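Long-range contact in mucus binding proteinn (Lactobacillus reuteri, PDB 4MT5), which is a cell-wall-attached surface protein that probably binds mucin in gastrointestinal mucus, this chain being Mub repeat V: residues His72-Thr77 with Tyr117-Thr123. Numbering follows the deposited sequence.
Sequences HGMTHT and YTTDNVT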
ATOM      1  N   HIS A  72      16.288   4.941  -2.180  1.00 26.33           N
ATOM      2  CA  HIS A  72      15.536   3.745  -1.808  1.00 26.32           C
ATOM      3  C   HIS A  72      14.715   3.209  -2.973  1.00 25.71           C
ATOM      4  O   HIS A  72      14.097   3.965  -3.720  1.00 25.27           O
ATOM      5  CB  HIS A  72      14.610   4.028  -0.629  1.00 25.92           C
ATOM      6  CG  HIS A  72      15.318   4.132   0.685  1.00 29.89           C
ATOM      7  ND1 HIS A  72      14.652   4.109   1.894  1.00 28.81           N
ATOM      8  CD2 HIS A  72      16.633   4.253   0.984  1.00 27.76           C
ATOM      9  CE1 HIS A  72      15.526   4.212   2.878  1.00 27.03           C
ATOM     10  NE2 HIS A  72      16.735   4.305   2.354  1.00 29.31           N
ATOM     11  N   GLY A  73      14.716   1.890  -3.120  1.00 26.85           N
ATOM     12  CA  GLY A  73      13.880   1.249  -4.110  1.00 25.14           C
ATOM     13  C   GLY A  73      12.433   1.317  -3.695  1.00 25.37           C
ATOM     14  O   GLY A  73      12.105   1.232  -2.514  1.00 27.50           O
ATOM     15  N   MET A  74      11.549   1.485  -4.666  1.00 28.54           N
ATOM     16  CA  MET A  74      10.116   1.468  -4.376  1.00 28.94           C
ATOM     17  C   MET A  74       9.403   0.347  -5.126  1.00 28.79           C
ATOM     18  O   MET A  74       9.641   0.120  -6.323  1.00 31.78           O
ATOM     19  CB  MET A  74       9.471   2.819  -4.695  1.00 27.08           C
ATOM     20  CG  MET A  74      10.008   3.990  -3.870  1.00 28.92           C
ATOM     21  SD  MET A  74       9.729   3.872  -2.084  1.00 39.06           S
ATOM     22  CE  MET A  74      10.539   5.377  -1.537  1.00 35.69           C
ATOM     23  N   THR A  75       8.544  -0.363  -4.406  1.00 26.10           N
ATOM     24  CA  THR A  75       7.722  -1.400  -5.005  1.00 26.18           C
ATOM     25  C   THR A  75       6.259  -1.013  -4.936  1.00 26.66           C
ATOM     26  O   THR A  75       5.715  -0.795  -3.855  1.00 26.85           O
ATOM     27  CB  THR A  75       7.891  -2.740  -4.292  1.00 27.87           C
ATOM     28  OG1 THR A  75       9.173  -3.297  -4.613  1.00 32.59           O
ATOM     29  CG2 THR A  75       6.811  -3.699  -4.743  1.00 29.25           C
ATOM     30  N   HIS A  76       5.617  -0.929  -6.093  1.00 26.39           N
ATOM     31  CA  HIS A  76       4.200  -0.582  -6.131  1.00 26.52           C
ATOM     32  C   HIS A  76       3.264  -1.794  -6.250  1.00 26.54           C
ATOM     33  O   HIS A  76       3.351  -2.585  -7.184  1.00 31.90           O
ATOM     34  CB  HIS A  76       3.927   0.402  -7.258  1.00 24.00           C
ATOM     35  CG  HIS A  76       2.485   0.751  -7.409  1.00 24.69           C
ATOM     36  ND1 HIS A  76       1.720   0.296  -8.457  1.00 29.09           N
ATOM     37  CD2 HIS A  76       1.666   1.504  -6.639  1.00 28.17           C
ATOM     38  CE1 HIS A  76       0.490   0.760  -8.329  1.00 31.11           C
ATOM     39  NE2 HIS A  76       0.429   1.493  -7.234  1.00 26.94           N
ATOM     40  N   THR A  77       2.381  -1.945  -5.281  1.00 25.22           N
ATOM     41  CA  THR A  77       1.363  -2.966  -5.352  1.00 27.35           C
ATOM     42  C   THR A  77       0.071  -2.241  -5.673  1.00 30.13           C
ATOM     43  O   THR A  77      -0.289  -1.302  -4.965  1.00 29.75           O
ATOM     44  CB  THR A  77       1.211  -3.679  -4.003  1.00 27.74           C
ATOM     45  OG1 THR A  77       2.462  -4.269  -3.621  1.00 32.85           O
ATOM     46  CG2 THR A  77       0.161  -4.760  -4.101  1.00 29.05           C
ATOM     47  N   TYR A 117      -0.837   0.444  -2.857  1.00 27.76           N
ATOM     48  CA  TYR A 117       0.062   1.203  -2.002  1.00 25.69           C
ATOM     49  C   TYR A 117       1.489   1.071  -2.498  1.00 25.49           C
ATOM     50  O   TYR A 117       1.769   0.270  -3.381  1.00 26.66           O
ATOM     51  CB  TYR A 117      -0.040   0.705  -0.566  1.00 26.47           C
ATOM     52  CG  TYR A 117       0.043  -0.788  -0.445  1.00 23.78           C
ATOM     53  CD1 TYR A 117      -1.103  -1.567  -0.455  1.00 24.71           C
ATOM     54  CD2 TYR A 117       1.261  -1.422  -0.324  1.00 24.83           C
ATOM     55  CE1 TYR A 117      -1.041  -2.943  -0.340  1.00 24.69           C
ATOM     56  CE2 TYR A 117       1.336  -2.800  -0.213  1.00 27.99           C
ATOM     57  CZ  TYR A 117       0.180  -3.553  -0.219  1.00 28.41           C
ATOM     58  OH  TYR A 117       0.256  -4.922  -0.113  1.00 31.23           O
ATOM     59  N   THR A 118       2.391   1.863  -1.934  1.00 25.61           N
ATOM     60  CA  THR A 118       3.800   1.764  -2.284  1.00 24.70           C
ATOM     61  C   THR A 118       4.641   1.420  -1.062  1.00 26.06           C
ATOM     62  O   THR A 118       4.483   2.036  -0.008  1.00 26.34           O
ATOM     63  CB  THR A 118       4.312   3.071  -2.868  1.00 26.33           C
ATOM     64  OG1 THR A 118       3.498   3.430  -3.986  1.00 27.66           O
ATOM     65  CG2 THR A 118       5.761   2.912  -3.332  1.00 28.08           C
ATOM     66  N   THR A 119       5.524   0.432  -1.205  1.00 26.12           N
ATOM     67  CA  THR A 119       6.401   0.010  -0.119  1.00 26.73           C
ATOM     68  C   THR A 119       7.831   0.446  -0.426  1.00 27.73           C
ATOM     69  O   THR A 119       8.233   0.439  -1.586  1.00 29.17           O
ATOM     70  CB  THR A 119       6.382  -1.515   0.077  1.00 26.31           C
ATOM     71  OG1 THR A 119       5.033  -1.963   0.223  1.00 25.64           O
ATOM     72  CG2 THR A 119       7.148  -1.899   1.322  1.00 28.53           C
ATOM     73  N   ASP A 120       8.571   0.844   0.615  1.00 24.70           N
ATOM     74  CA  ASP A 120       9.985   1.172   0.530  1.00 26.55           C
ATOM     75  C   ASP A 120      10.729  -0.155   0.568  1.00 26.03           C
ATOM     76  O   ASP A 120      10.526  -0.936   1.483  1.00 26.35           O
ATOM     77  CB  ASP A 120      10.345   2.030   1.743  1.00 29.22           C
ATOM     78  CG  ASP A 120      11.787   2.540   1.729  1.00 30.92           C
ATOM     79  OD1 ASP A 120      12.736   1.740   1.530  1.00 29.97           O
ATOM     80  OD2 ASP A 120      11.962   3.758   1.960  1.00 27.83           O
ATOM     81  N   ASN A 121      11.574  -0.415  -0.426  1.00 23.67           N
ATOM     82  CA  ASN A 121      12.290  -1.696  -0.515  1.00 29.51           C
ATOM     83  C   ASN A 121      13.373  -1.876   0.550  1.00 33.71           C
ATOM     84  O   ASN A 121      13.765  -3.007   0.874  1.00 36.68           O
ATOM     85  CB  ASN A 121      12.948  -1.875  -1.892  1.00 29.83           C
ATOM     86  CG  ASN A 121      11.954  -2.202  -2.994  1.00 32.28           C
ATOM     87  OD1 ASN A 121      10.739  -2.006  -2.854  1.00 31.99           O
ATOM     88  ND2 ASN A 121      12.473  -2.699  -4.110  1.00 33.02           N
ATOM     89  N   VAL A 122      13.880  -0.761   1.064  1.00 30.41           N
ATOM     90  CA  VAL A 122      14.941  -0.802   2.054  1.00 31.48           C
ATOM     91  C   VAL A 122      14.354  -0.913   3.453  1.00 30.00           C
ATOM     92  O   VAL A 122      14.713  -1.802   4.217  1.00 32.79           O
ATOM     93  CB  VAL A 122      15.858   0.443   1.963  1.00 32.89           C
ATOM     94  CG1 VAL A 122      16.775   0.514   3.165  1.00 30.37           C
ATOM     95  CG2 VAL A 122      16.668   0.427   0.666  1.00 26.61           C
ATOM     96  N   THR A 123      13.437  -0.026   3.796  1.00 25.58           N
ATOM     97  CA  THR A 123      12.906  -0.070   5.141  1.00 29.31           C
ATOM     98  C   THR A 123      11.875  -1.175   5.293  1.00 33.08           C
ATOM     99  O   THR A 123      11.783  -1.804   6.347  1.00 35.55           O
ATOM    100  CB  THR A 123      12.283   1.264   5.556  1.00 31.01           C
ATOM    101  OG1 THR A 123      11.057   1.460   4.846  1.00 31.04           O
ATOM    102  CG2 THR A 123      13.226   2.399   5.245  1.00 28.79           C
TER
HETATM  103  O   HOH W   1       4.447  -2.655  -2.403  1.00 27.72           O
HETATM  104  O   HOH W   2      11.480  -2.769  -6.861  1.00 32.00           O
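H72 donates from ND1 to OD2 of D120 at 2.7 Å. The bond is nearly straight, with the acceptor in the imidazole plane, and it uses the syn lone pair of OD2; the carboxylate plane is turned 77° from the ring. V122 covers one face of the same ring: its CB sits 3.8 Å from the centroid of H72, almost on the ring normal, a CH-pi contact, and CG2 of T123 adds a methyl near CE1. The chi1 of D120 (-176°) swings the carboxylate away from the backbone N and onto H72, while OD1 accepts from N of V122 and N of T123, an Asx turn extended to an Asx motif. Were D120 replaced by an alanine, ND1 of H72 would probably be left without this acceptor, and the turn through V122 and T123 without its side-chain brace. Beside this junction, N of N121 bonds O of G73, and OG1 of T75 donates to OD1 of N121 at 2.7 Å.

Further along, T75 and T119 form a hydrogen-bonded antiparallel pair, with both N-to-O distances 2.9 Å, and T77 with Y117 repeats the pattern. The axes of the segments 74-77 and 117-120 approach to 4.7 Å, with their directions 154° apart. CB of T77 lies over one face of the Y117 ring, 4.1 Å from its centroid and off-centre. One water joins O of T75 to OG1 of T77 and OG1 of T119 on this face. Outside the pair, NE2 of H72 bonds D10, OH of Y117 bonds N83 O, and the strand 126-129 flanks T118. This antiparallel ladder therefore couples the end of strand 65-77, which pairs with strand 2-10, to strand 104-120, linking the two parts of the elongated Mub repeat, with its ubiquitin-like beta-grasp fold.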